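Local coordinates for protein type III effector HopU1 (Pseudomonas syringae pv. tomato, PDB 3U0J) that probably transfers ADP-ribose from NAD+ to arginine side chains of host proteins, as a type III effector directed against plant immunity, at residues A52-D57 and Q101-H106; E119-L124 and E194-S199; I222-G227 and I242-M247; S248-E253 and F265-I270. All blocks are in the same frame, centred on the assembly; numbering follows the deposited sequence.

Contact 1: A52-D57 and Q101-H106; sequences ARLHVD and QDYSSH
His55 and Ser104 exchange two backbone hydrogen bonds: His55 N gives to Ser104 O (3.0 Å, 168° at the hydrogen), and Ser104 N gives a longer one back to His55 O. Asp57 N reaches Asp102 O over 2.8 Å. A water donating to Arg53 O and Ser105 O extends the link.

His55–Ser104 is the hydrogen-bonded pair and Val56–Tyr103 the non-hydrogen-bonded one of a short antiparallel strand pairing. It makes strand 55-56 an edge of a small three-stranded sheet, next to 103-108.

Apolar contacts gather on the face of Val56 and Tyr103. Val56 CG1 rests 3.7 Å from Tyr103 CE1, the two side chains side by side, while Leu54 crosses the tyrosine at about a right angle, CD1 4.0 Å from CB. The phenol OH bonds to Leu63 O.

On the other face the His55 imidazole turns its edge to Ser105 O, with Arg53 O over one ring face. Ser104 OG, anti to its own N (chi1 170°), takes the N-H of His106 in an ST turn and also bonds to Thr114 O.

Beyond the paired residues, Asp57 OD2 lies 4.5 Å from Asp102 OD1, two like charges; Asp57 OD1 takes the N-H of Gln59.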
# COMPACT_ATOMS: atom_id res chain seq x y z
N ALA A 52 -7.09 -17.51 4.59
CA ALA A 52 -7.35 -18.44 5.67
C ALA A 52 -6.10 -19.24 5.92
O ALA A 52 -5.90 -19.78 7.01
CB ALA A 52 -8.51 -19.35 5.33
N ARG A 53 -5.25 -19.30 4.91
CA ARG A 53 -4.00 -20.05 4.99
C ARG A 53 -2.83 -19.25 5.53
O ARG A 53 -1.79 -19.82 5.84
CB ARG A 53 -3.63 -20.63 3.62
CG ARG A 53 -4.27 -21.98 3.30
CD ARG A 53 -3.60 -22.60 2.06
NE ARG A 53 -3.48 -21.60 1.00
CZ ARG A 53 -4.34 -21.48 -0.01
NH1 ARG A 53 -5.37 -22.32 -0.11
NH2 ARG A 53 -4.16 -20.52 -0.92
N LEU A 54 -2.98 -17.93 5.64
CA LEU A 54 -1.90 -17.10 6.18
C LEU A 54 -1.60 -17.46 7.64
O LEU A 54 -2.48 -17.85 8.39
CB LEU A 54 -2.24 -15.61 6.09
CG LEU A 54 -2.49 -14.98 4.72
CD1 LEU A 54 -2.92 -13.50 4.86
CD2 LEU A 54 -1.26 -15.10 3.90
N HIS A 55 -0.36 -17.30 8.03
CA HIS A 55 -0.01 -17.47 9.42
C HIS A 55 -0.12 -16.14 10.13
O HIS A 55 0.28 -15.10 9.60
CB HIS A 55 1.41 -18.02 9.52
CG HIS A 55 1.55 -19.38 8.92
ND1 HIS A 55 2.09 -19.58 7.67
CD2 HIS A 55 1.16 -20.59 9.37
CE1 HIS A 55 2.05 -20.87 7.38
NE2 HIS A 55 1.49 -21.50 8.39
N VAL A 56 -0.69 -16.17 11.33
CA VAL A 56 -0.74 -14.97 12.14
C VAL A 56 0.29 -15.04 13.25
O VAL A 56 0.49 -16.10 13.87
CB VAL A 56 -2.12 -14.77 12.77
CG1 VAL A 56 -2.30 -13.33 13.12
CG2 VAL A 56 -3.21 -15.23 11.80
N ASP A 57 0.94 -13.90 13.51
CA ASP A 57 2.00 -13.83 14.50
C ASP A 57 1.42 -14.08 15.87
O ASP A 57 0.65 -13.28 16.39
CB ASP A 57 2.65 -12.45 14.47
CG ASP A 57 3.55 -12.20 15.66
OD1 ASP A 57 3.94 -13.16 16.34
OD2 ASP A 57 3.87 -11.02 15.91
N GLN A 101 1.70 -6.16 10.17
CA GLN A 101 3.03 -6.71 10.22
C GLN A 101 2.93 -8.15 10.70
O GLN A 101 3.96 -8.78 10.93
CB GLN A 101 3.86 -5.91 11.21
CG GLN A 101 5.19 -5.41 10.70
CD GLN A 101 5.08 -4.30 9.65
OE1 GLN A 101 4.17 -3.45 9.70
NE2 GLN A 101 6.02 -4.29 8.70
N ASP A 102 1.71 -8.67 10.85
CA ASP A 102 1.47 -9.95 11.53
C ASP A 102 1.20 -11.15 10.67
O ASP A 102 1.02 -12.23 11.21
CB ASP A 102 0.24 -9.88 12.41
CG ASP A 102 0.16 -8.62 13.19
OD1 ASP A 102 1.24 -8.12 13.62
OD2 ASP A 102 -0.99 -8.14 13.39
N TYR A 103 1.09 -10.98 9.35
CA TYR A 103 0.76 -12.13 8.50
C TYR A 103 1.92 -12.46 7.57
O TYR A 103 2.62 -11.56 7.09
CB TYR A 103 -0.52 -11.89 7.68
CG TYR A 103 -1.62 -11.33 8.52
CD1 TYR A 103 -2.44 -12.16 9.24
CD2 TYR A 103 -1.81 -9.97 8.63
CE1 TYR A 103 -3.42 -11.67 10.03
CE2 TYR A 103 -2.80 -9.46 9.42
CZ TYR A 103 -3.61 -10.32 10.12
OH TYR A 103 -4.62 -9.85 10.93
N SER A 104 2.12 -13.75 7.34
CA SER A 104 3.07 -14.21 6.33
C SER A 104 2.52 -15.47 5.68
O SER A 104 1.81 -16.26 6.31
CB SER A 104 4.45 -14.45 6.95
OG SER A 104 5.30 -15.11 6.03
N SER A 105 2.83 -15.64 4.40
CA SER A 105 2.52 -16.88 3.69
C SER A 105 3.26 -18.04 4.34
O SER A 105 2.79 -19.17 4.28
CB SER A 105 2.99 -16.78 2.26
OG SER A 105 4.38 -16.49 2.21
N HIS A 106 4.41 -17.76 4.97
CA HIS A 106 5.27 -18.82 5.47
C HIS A 106 5.56 -18.75 6.94
O HIS A 106 5.30 -17.74 7.59
CB HIS A 106 6.58 -18.84 4.73
CG HIS A 106 6.47 -19.37 3.35
ND1 HIS A 106 5.74 -18.73 2.37
CD2 HIS A 106 6.98 -20.49 2.77
CE1 HIS A 106 5.82 -19.42 1.24
NE2 HIS A 106 6.57 -20.49 1.46
O HOH W 1 0.17 -19.75 3.99

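Contact 2: E119-L124 and E194-S199; sequences EVNNYL and EPAFMS
Asn121 lays its amide against the Ala196 methyl, OD1 3.6 Å from CB, on the side of helix 116-126 that faces the loop. The same oxygen lies in the plane of the Phe197 ring, at its edge, 3.9 Å from CD2. One turn on, Leu124 crosses Phe197 obliquely, and its CD1 comes to 3.6 Å from ring atom CE2. Pro195 CB lies 3.7 Å from Leu124 O.

Polar traffic between the segments runs through a water: it accepts from Asn121 ND2 at 2.8 Å and donates to Phe197 O, which ties the amide nitrogen to the loop while the oxygen rests against it in van der Waals contact.

In the second shell, Glu194 fixes the turn. Its OE1 receives Ala196 N on the anti lone pair (2.7 Å, 161° at the hydrogen), while OE2 forms a salt bridge with Arg125 of the helix. The Phe197 ring also stacks edge-to-face with His98 and touches Leu151 of helix 145-162.

Ser199, weakly bonded to Glu241, opens strand 199-201 at the probable position of the Ser-Thr-Ser motif of arginine-specific ADP-ribosyltransferases, here Ser-Thr-Thr; the helix thus packs on the loop leading into what is probably the NAD+ site.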
# COMPACT_ATOMS: atom_id res chain seq x y z
N GLU A 119 6.22 -9.37 0.78
CA GLU A 119 6.31 -10.42 -0.22
C GLU A 119 5.57 -9.98 -1.47
O GLU A 119 6.06 -10.18 -2.59
CB GLU A 119 5.74 -11.73 0.31
CG GLU A 119 5.76 -12.87 -0.69
CD GLU A 119 5.27 -14.19 -0.10
OE1 GLU A 119 4.85 -14.19 1.08
OE2 GLU A 119 5.32 -15.22 -0.82
N VAL A 120 4.41 -9.36 -1.28
CA VAL A 120 3.57 -8.92 -2.40
C VAL A 120 4.18 -7.76 -3.14
O VAL A 120 4.33 -7.81 -4.36
CB VAL A 120 2.14 -8.56 -1.92
CG1 VAL A 120 1.41 -7.75 -2.99
CG2 VAL A 120 1.37 -9.83 -1.61
N ASN A 121 4.56 -6.72 -2.41
CA ASN A 121 5.20 -5.55 -3.00
C ASN A 121 6.44 -5.97 -3.77
O ASN A 121 6.59 -5.60 -4.93
CB ASN A 121 5.57 -4.53 -1.93
CG ASN A 121 4.37 -3.76 -1.42
OD1 ASN A 121 3.27 -3.89 -1.95
ND2 ASN A 121 4.58 -2.95 -0.40
N ASN A 122 7.30 -6.76 -3.13
CA ASN A 122 8.50 -7.24 -3.79
C ASN A 122 8.19 -8.03 -5.06
O ASN A 122 8.84 -7.84 -6.09
CB ASN A 122 9.37 -8.04 -2.82
CG ASN A 122 10.32 -7.15 -2.05
OD1 ASN A 122 10.19 -5.94 -2.07
ND2 ASN A 122 11.29 -7.75 -1.37
N TYR A 123 7.20 -8.92 -4.97
CA TYR A 123 6.74 -9.68 -6.12
C TYR A 123 6.33 -8.74 -7.27
O TYR A 123 6.80 -8.87 -8.38
CB TYR A 123 5.55 -10.59 -5.76
CG TYR A 123 4.82 -11.07 -6.98
CD1 TYR A 123 3.72 -10.39 -7.47
CD2 TYR A 123 5.26 -12.20 -7.67
CE1 TYR A 123 3.05 -10.82 -8.61
CE2 TYR A 123 4.61 -12.64 -8.80
CZ TYR A 123 3.51 -11.95 -9.27
OH TYR A 123 2.86 -12.38 -10.41
N LEU A 124 5.46 -7.78 -6.99
CA LEU A 124 5.06 -6.83 -8.03
C LEU A 124 6.23 -6.07 -8.64
O LEU A 124 6.22 -5.82 -9.84
CB LEU A 124 4.02 -5.85 -7.51
CG LEU A 124 2.65 -6.45 -7.23
CD1 LEU A 124 1.79 -5.45 -6.45
CD2 LEU A 124 1.99 -6.84 -8.53
N GLU A 194 6.33 3.44 -9.39
CA GLU A 194 6.27 2.41 -8.35
C GLU A 194 5.32 1.25 -8.73
O GLU A 194 4.10 1.42 -8.75
CB GLU A 194 5.85 3.01 -7.02
CG GLU A 194 5.53 1.96 -5.98
CD GLU A 194 6.71 1.07 -5.69
OE1 GLU A 194 6.72 -0.10 -6.12
OE2 GLU A 194 7.65 1.56 -5.03
N PRO A 195 5.89 0.08 -9.07
CA PRO A 195 5.05 -1.04 -9.51
C PRO A 195 4.18 -1.60 -8.40
O PRO A 195 3.13 -2.17 -8.67
CB PRO A 195 6.07 -2.10 -9.94
CG PRO A 195 7.33 -1.29 -10.28
CD PRO A 195 7.32 -0.13 -9.32
N ALA A 196 4.60 -1.43 -7.15
CA ALA A 196 3.82 -1.97 -6.04
C ALA A 196 2.79 -0.94 -5.56
O ALA A 196 2.63 0.11 -6.17
CB ALA A 196 4.72 -2.42 -4.92
N PHE A 197 2.11 -1.25 -4.46
CA PHE A 197 1.12 -0.35 -3.87
C PHE A 197 1.82 0.69 -3.02
O PHE A 197 2.26 0.37 -1.92
CB PHE A 197 0.20 -1.16 -2.94
CG PHE A 197 -0.63 -2.17 -3.66
CD1 PHE A 197 -1.82 -1.82 -4.25
CD2 PHE A 197 -0.21 -3.47 -3.76
CE1 PHE A 197 -2.58 -2.74 -4.94
CE2 PHE A 197 -0.95 -4.40 -4.45
CZ PHE A 197 -2.14 -4.04 -5.03
N MET A 198 1.92 1.94 -3.48
CA MET A 198 2.60 2.96 -2.68
C MET A 198 1.80 3.36 -1.45
O MET A 198 0.57 3.54 -1.49
CB MET A 198 2.95 4.20 -3.47
CG MET A 198 4.11 4.96 -2.81
SD MET A 198 4.46 6.56 -3.53
CE MET A 198 5.25 6.10 -5.05
N SER A 199 2.51 3.50 -0.35
CA SER A 199 1.89 3.83 0.92
C SER A 199 2.42 5.17 1.35
O SER A 199 3.63 5.40 1.33
CB SER A 199 2.22 2.77 1.95
OG SER A 199 1.76 3.16 3.23
O HOH W 2 2.44 -1.28 0.44

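Contact 3: I222-G227 and I242-M247; sequences ISLKRG and IMLPMM
Leu224 spreads its two methyls over two residues of the facing segment, CD1 on Ile242 and CD2 on Leu244. Chi1 of -60° sets CG opposite the carbonyl carbon, and the isobutyl group reaches straight across to both. CD1 stops 3.8 Å from Ile242 CG2, and the two side chains run antiparallel, one past the other. CD2 lies 3.9 Å from Leu244 CD1; here the side chains meet at a slant, and Leu244 CD2 is close behind at 4.1 Å from the same Leu224 CD2.

The branch that Ile242 offers is its CG2 methyl, anti to its own N. Besides Leu224 it touches backbone, lying 4.0 Å from Gly227 C. Leu244 does likewise with CD1, which is 3.6 Å from Arg226 O and 3.7 Å from Gly227 CA, so the leucine tip fits into the bend of the opposite chain.

That bend is one of the places where the chain passes between the two sheets of the ADP-ribosyltransferase core. Strand 218-224 belongs to the five-stranded sheet; the chain turns a corner at Lys225 and Arg226 and enters strand 227-229, which pairs with 241-243 in the three-stranded sheet. Leu224, Ile242 and Leu244 therefore fill the angle between the sheets, with Val168 of strand 167-172 against both Leu224 and Ile242, and Gln269 against both leucines.

Met243 points the other way, to Leu151 of helix 145-162 and to Ile230. Ile242 O accepts a hydrogen bond from the hydroxyl of Thr200, on the neighbouring strand 199-201.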
# COMPACT_ATOMS: atom_id res chain seq x y z
N ILE A 222 4.60 14.41 -1.99
CA ILE A 222 3.82 13.99 -3.15
C ILE A 222 2.48 14.70 -3.16
O ILE A 222 1.78 14.76 -2.15
CB ILE A 222 3.56 12.49 -3.06
CG1 ILE A 222 4.86 11.78 -2.71
CG2 ILE A 222 2.95 11.98 -4.32
CD1 ILE A 222 4.70 10.29 -2.54
N SER A 223 2.13 15.27 -4.30
CA SER A 223 0.79 15.79 -4.46
C SER A 223 0.03 14.86 -5.41
O SER A 223 0.49 14.56 -6.52
CB SER A 223 0.80 17.23 -4.95
OG SER A 223 1.22 17.29 -6.30
N LEU A 224 -1.12 14.40 -4.94
CA LEU A 224 -1.86 13.37 -5.63
C LEU A 224 -3.08 13.97 -6.28
O LEU A 224 -3.77 14.81 -5.69
CB LEU A 224 -2.31 12.31 -4.62
CG LEU A 224 -1.19 11.60 -3.87
CD1 LEU A 224 -1.74 10.91 -2.63
CD2 LEU A 224 -0.49 10.59 -4.78
N LYS A 225 -3.35 13.53 -7.49
CA LYS A 225 -4.63 13.83 -8.10
C LYS A 225 -5.66 12.81 -7.60
O LYS A 225 -6.84 13.14 -7.43
CB LYS A 225 -4.51 13.78 -9.62
CG LYS A 225 -3.49 14.74 -10.18
CD LYS A 225 -3.46 14.70 -11.71
CE LYS A 225 -2.49 15.72 -12.27
NZ LYS A 225 -2.57 15.78 -13.75
N ARG A 226 -5.21 11.58 -7.37
CA ARG A 226 -6.14 10.52 -7.01
C ARG A 226 -5.50 9.38 -6.19
O ARG A 226 -4.54 8.75 -6.63
CB ARG A 226 -6.80 9.99 -8.27
CG ARG A 226 -8.04 9.14 -8.04
CD ARG A 226 -8.89 9.01 -9.33
NE ARG A 226 -9.62 7.75 -9.37
CZ ARG A 226 -10.93 7.63 -9.19
NH1 ARG A 226 -11.68 8.71 -8.97
NH2 ARG A 226 -11.49 6.43 -9.24
N GLY A 227 -6.04 9.13 -5.01
CA GLY A 227 -5.53 8.09 -4.14
C GLY A 227 -6.55 7.57 -3.15
O GLY A 227 -7.65 8.11 -3.01
N ILE A 242 -2.73 7.16 2.89
CA ILE A 242 -3.33 7.15 1.58
C ILE A 242 -2.51 6.13 0.78
O ILE A 242 -1.28 6.17 0.82
CB ILE A 242 -3.17 8.52 0.94
CG1 ILE A 242 -3.80 9.59 1.82
CG2 ILE A 242 -3.77 8.53 -0.43
CD1 ILE A 242 -5.24 9.34 2.13
N MET A 243 -3.18 5.21 0.07
CA MET A 243 -2.51 4.14 -0.68
C MET A 243 -2.78 4.33 -2.17
O MET A 243 -3.88 4.76 -2.54
CB MET A 243 -2.98 2.75 -0.19
CG MET A 243 -2.29 1.51 -0.82
SD MET A 243 -2.74 -0.11 -0.10
CE MET A 243 -1.86 -0.08 1.44
N LEU A 244 -1.80 4.05 -3.03
CA LEU A 244 -1.99 4.19 -4.48
C LEU A 244 -2.13 2.84 -5.14
O LEU A 244 -1.56 1.87 -4.68
CB LEU A 244 -0.82 4.91 -5.13
CG LEU A 244 -0.66 6.42 -4.91
CD1 LEU A 244 -2.01 7.03 -4.71
CD2 LEU A 244 0.16 6.67 -3.68
N PRO A 245 -2.87 2.77 -6.26
CA PRO A 245 -2.96 1.53 -7.04
C PRO A 245 -1.61 1.14 -7.64
O PRO A 245 -0.77 2.02 -7.81
CB PRO A 245 -3.91 1.92 -8.19
CG PRO A 245 -4.61 3.16 -7.74
CD PRO A 245 -3.64 3.87 -6.86
N MET A 246 -1.42 -0.14 -7.96
CA MET A 246 -0.23 -0.61 -8.68
C MET A 246 0.17 0.35 -9.82
O MET A 246 -0.69 0.99 -10.44
CB MET A 246 -0.47 -2.00 -9.28
CG MET A 246 -0.68 -3.12 -8.29
SD MET A 246 -1.21 -4.62 -9.16
CE MET A 246 -2.04 -3.93 -10.58
N MET A 247 1.47 0.43 -10.11
CA MET A 247 1.97 1.21 -11.25
C MET A 247 1.62 2.69 -11.22
O MET A 247 1.28 3.28 -12.25
CB MET A 247 1.50 0.60 -12.58
CG MET A 247 2.40 -0.53 -13.07
SD MET A 247 4.13 -0.06 -13.26
CE MET A 247 4.91 -1.63 -12.97

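Contact 4: S248-E253 and F265-I270; sequences SEFVIE and FVLSQI
This is an antiparallel beta hairpin, strands 248-257 and 263-269, inside the five-stranded sheet of the ADP-ribosyltransferase fold; 192-194 flanks it at one edge and 218-224 at the other. The strands are strongly twisted, their directions 135° apart. Val251 and Ser268 form the hydrogen-bonded pair, with Val251 N to Ser268 O at 2.9 Å and Ser268 N to Val251 O at 2.8 Å. Ile270 N adds a bond to Glu249 O, and Glu253 N a weak one to Val266 O.

The face of Phe250, Ile252, Leu267 and Gln269 is largely apolar. Phe250 and Leu267 cross at about a right angle, CB to CG 3.8 Å. Ile252 runs alongside Leu267, and Leu185 and Phe186 of helix 176-188 lie against Ile252. The Phe250 ring lies within 18° of the Gln269 amide plane, its CE1 3.7 Å from Gln269 CB. Gln269, extended with CG anti to N (chi1 -171°), carries OE1 on to Arg226 N.

On the face of Val251 and Ser268, Val251 CG2 meets Ile270 CD1 at 3.7 Å. The carboxylate of Glu249 is drawn off to salt bridges with Arg133 and Arg191. At the C terminus, a water accepts from Glu249 N (2.9 Å) and donates to Ile270 O.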
# COMPACT_ATOMS: atom_id res chain seq x y z
N SER A 248 1.72 3.29 -10.04
CA SER A 248 1.58 4.73 -9.92
C SER A 248 2.82 5.42 -10.48
O SER A 248 3.95 4.93 -10.33
CB SER A 248 1.38 5.13 -8.47
OG SER A 248 2.56 4.86 -7.75
N GLU A 249 2.60 6.56 -11.11
CA GLU A 249 3.63 7.22 -11.90
C GLU A 249 3.77 8.68 -11.48
O GLU A 249 2.75 9.36 -11.32
CB GLU A 249 3.20 7.14 -13.37
CG GLU A 249 4.33 6.92 -14.34
CD GLU A 249 3.92 6.09 -15.55
OE1 GLU A 249 2.96 5.28 -15.46
OE2 GLU A 249 4.59 6.26 -16.60
N PHE A 250 5.00 9.15 -11.30
CA PHE A 250 5.24 10.54 -10.84
C PHE A 250 6.30 11.32 -11.60
O PHE A 250 7.31 10.77 -12.04
CB PHE A 250 5.57 10.59 -9.35
CG PHE A 250 4.61 9.84 -8.49
CD1 PHE A 250 3.52 10.48 -7.91
CD2 PHE A 250 4.77 8.47 -8.27
CE1 PHE A 250 2.62 9.78 -7.14
CE2 PHE A 250 3.87 7.77 -7.49
CZ PHE A 250 2.79 8.43 -6.93
N VAL A 251 6.06 12.62 -11.75
CA VAL A 251 7.06 13.56 -12.23
C VAL A 251 7.77 14.13 -11.01
O VAL A 251 7.11 14.58 -10.07
CB VAL A 251 6.38 14.73 -12.95
CG1 VAL A 251 7.41 15.78 -13.35
CG2 VAL A 251 5.61 14.23 -14.16
N ILE A 252 9.09 14.11 -11.01
CA ILE A 252 9.78 14.79 -9.92
C ILE A 252 9.93 16.27 -10.25
O ILE A 252 10.76 16.63 -11.07
CB ILE A 252 11.15 14.19 -9.65
CG1 ILE A 252 11.01 12.67 -9.50
CG2 ILE A 252 11.76 14.83 -8.42
CD1 ILE A 252 12.31 11.91 -9.53
N GLU A 253 9.12 17.11 -9.62
CA GLU A 253 9.16 18.56 -9.86
C GLU A 253 10.43 19.24 -9.31
O GLU A 253 11.06 20.02 -10.01
CB GLU A 253 7.91 19.27 -9.31
CG GLU A 253 6.55 18.61 -9.61
CD GLU A 253 5.92 19.09 -10.92
OE1 GLU A 253 4.71 18.82 -11.14
OE2 GLU A 253 6.63 19.74 -11.71
N PHE A 265 12.53 15.14 -2.29
CA PHE A 265 12.04 15.15 -3.67
C PHE A 265 10.57 15.47 -3.70
O PHE A 265 9.78 14.85 -2.99
CB PHE A 265 12.32 13.82 -4.37
CG PHE A 265 13.73 13.43 -4.30
CD1 PHE A 265 14.61 13.81 -5.29
CD2 PHE A 265 14.21 12.73 -3.20
CE1 PHE A 265 15.94 13.48 -5.21
CE2 PHE A 265 15.53 12.39 -3.11
CZ PHE A 265 16.41 12.77 -4.11
N VAL A 266 10.22 16.46 -4.50
CA VAL A 266 8.82 16.82 -4.64
C VAL A 266 8.28 16.08 -5.83
O VAL A 266 8.81 16.20 -6.93
CB VAL A 266 8.62 18.33 -4.83
CG1 VAL A 266 7.21 18.60 -5.32
CG2 VAL A 266 8.92 19.07 -3.53
N LEU A 267 7.24 15.30 -5.58
CA LEU A 267 6.63 14.45 -6.60
C LEU A 267 5.26 14.95 -7.03
O LEU A 267 4.53 15.56 -6.25
CB LEU A 267 6.52 13.03 -6.09
CG LEU A 267 7.65 12.09 -6.49
CD1 LEU A 267 8.99 12.72 -6.21
CD2 LEU A 267 7.51 10.77 -5.76
N SER A 268 4.90 14.67 -8.28
CA SER A 268 3.58 15.04 -8.78
C SER A 268 2.96 13.86 -9.53
O SER A 268 3.53 13.35 -10.50
CB SER A 268 3.71 16.24 -9.70
OG SER A 268 2.44 16.80 -9.95
N GLN A 269 1.79 13.41 -9.07
CA GLN A 269 1.13 12.25 -9.67
C GLN A 269 0.62 12.55 -11.08
O GLN A 269 0.08 13.62 -11.35
CB GLN A 269 -0.03 11.78 -8.80
CG GLN A 269 -0.63 10.47 -9.24
CD GLN A 269 -1.87 10.09 -8.45
OE1 GLN A 269 -2.54 10.96 -7.88
NE2 GLN A 269 -2.18 8.79 -8.41
N ILE A 270 0.80 11.57 -11.95
CA ILE A 270 0.29 11.61 -13.31
C ILE A 270 -1.04 10.86 -13.42
O ILE A 270 -1.21 9.77 -12.83
CB ILE A 270 1.30 10.96 -14.24
CG1 ILE A 270 2.57 11.80 -14.27
CG2 ILE A 270 0.73 10.79 -15.64
CD1 ILE A 270 3.69 11.14 -14.98
O HOH W 3 -0.18 7.39 -11.37

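How the contacts relate
From the N terminus the four contacts follow in series; none nests in or crosses another. Contact 1 closes a 43-residue excursion, just over half of it helix, and Ser105 OG then reaches Glu119 OE1 at the start of contact 2. Contact 2 closes the longest loop, 69 residues, bringing helix 116-126 onto the connection ahead of strand 199-201. Contact 3, closing 14 residues, joins the five-stranded sheet to the three-stranded one; contact 4, closing 11, is a hairpin within the five-stranded sheet, and the two meet where Ser223 O lies against Gln269 N. Contact 2 touches both, through Met198 O to Leu244 N and Glu194 N to Ser248 O. Contact 1 lies across the chain's centre from contacts 3 and 4.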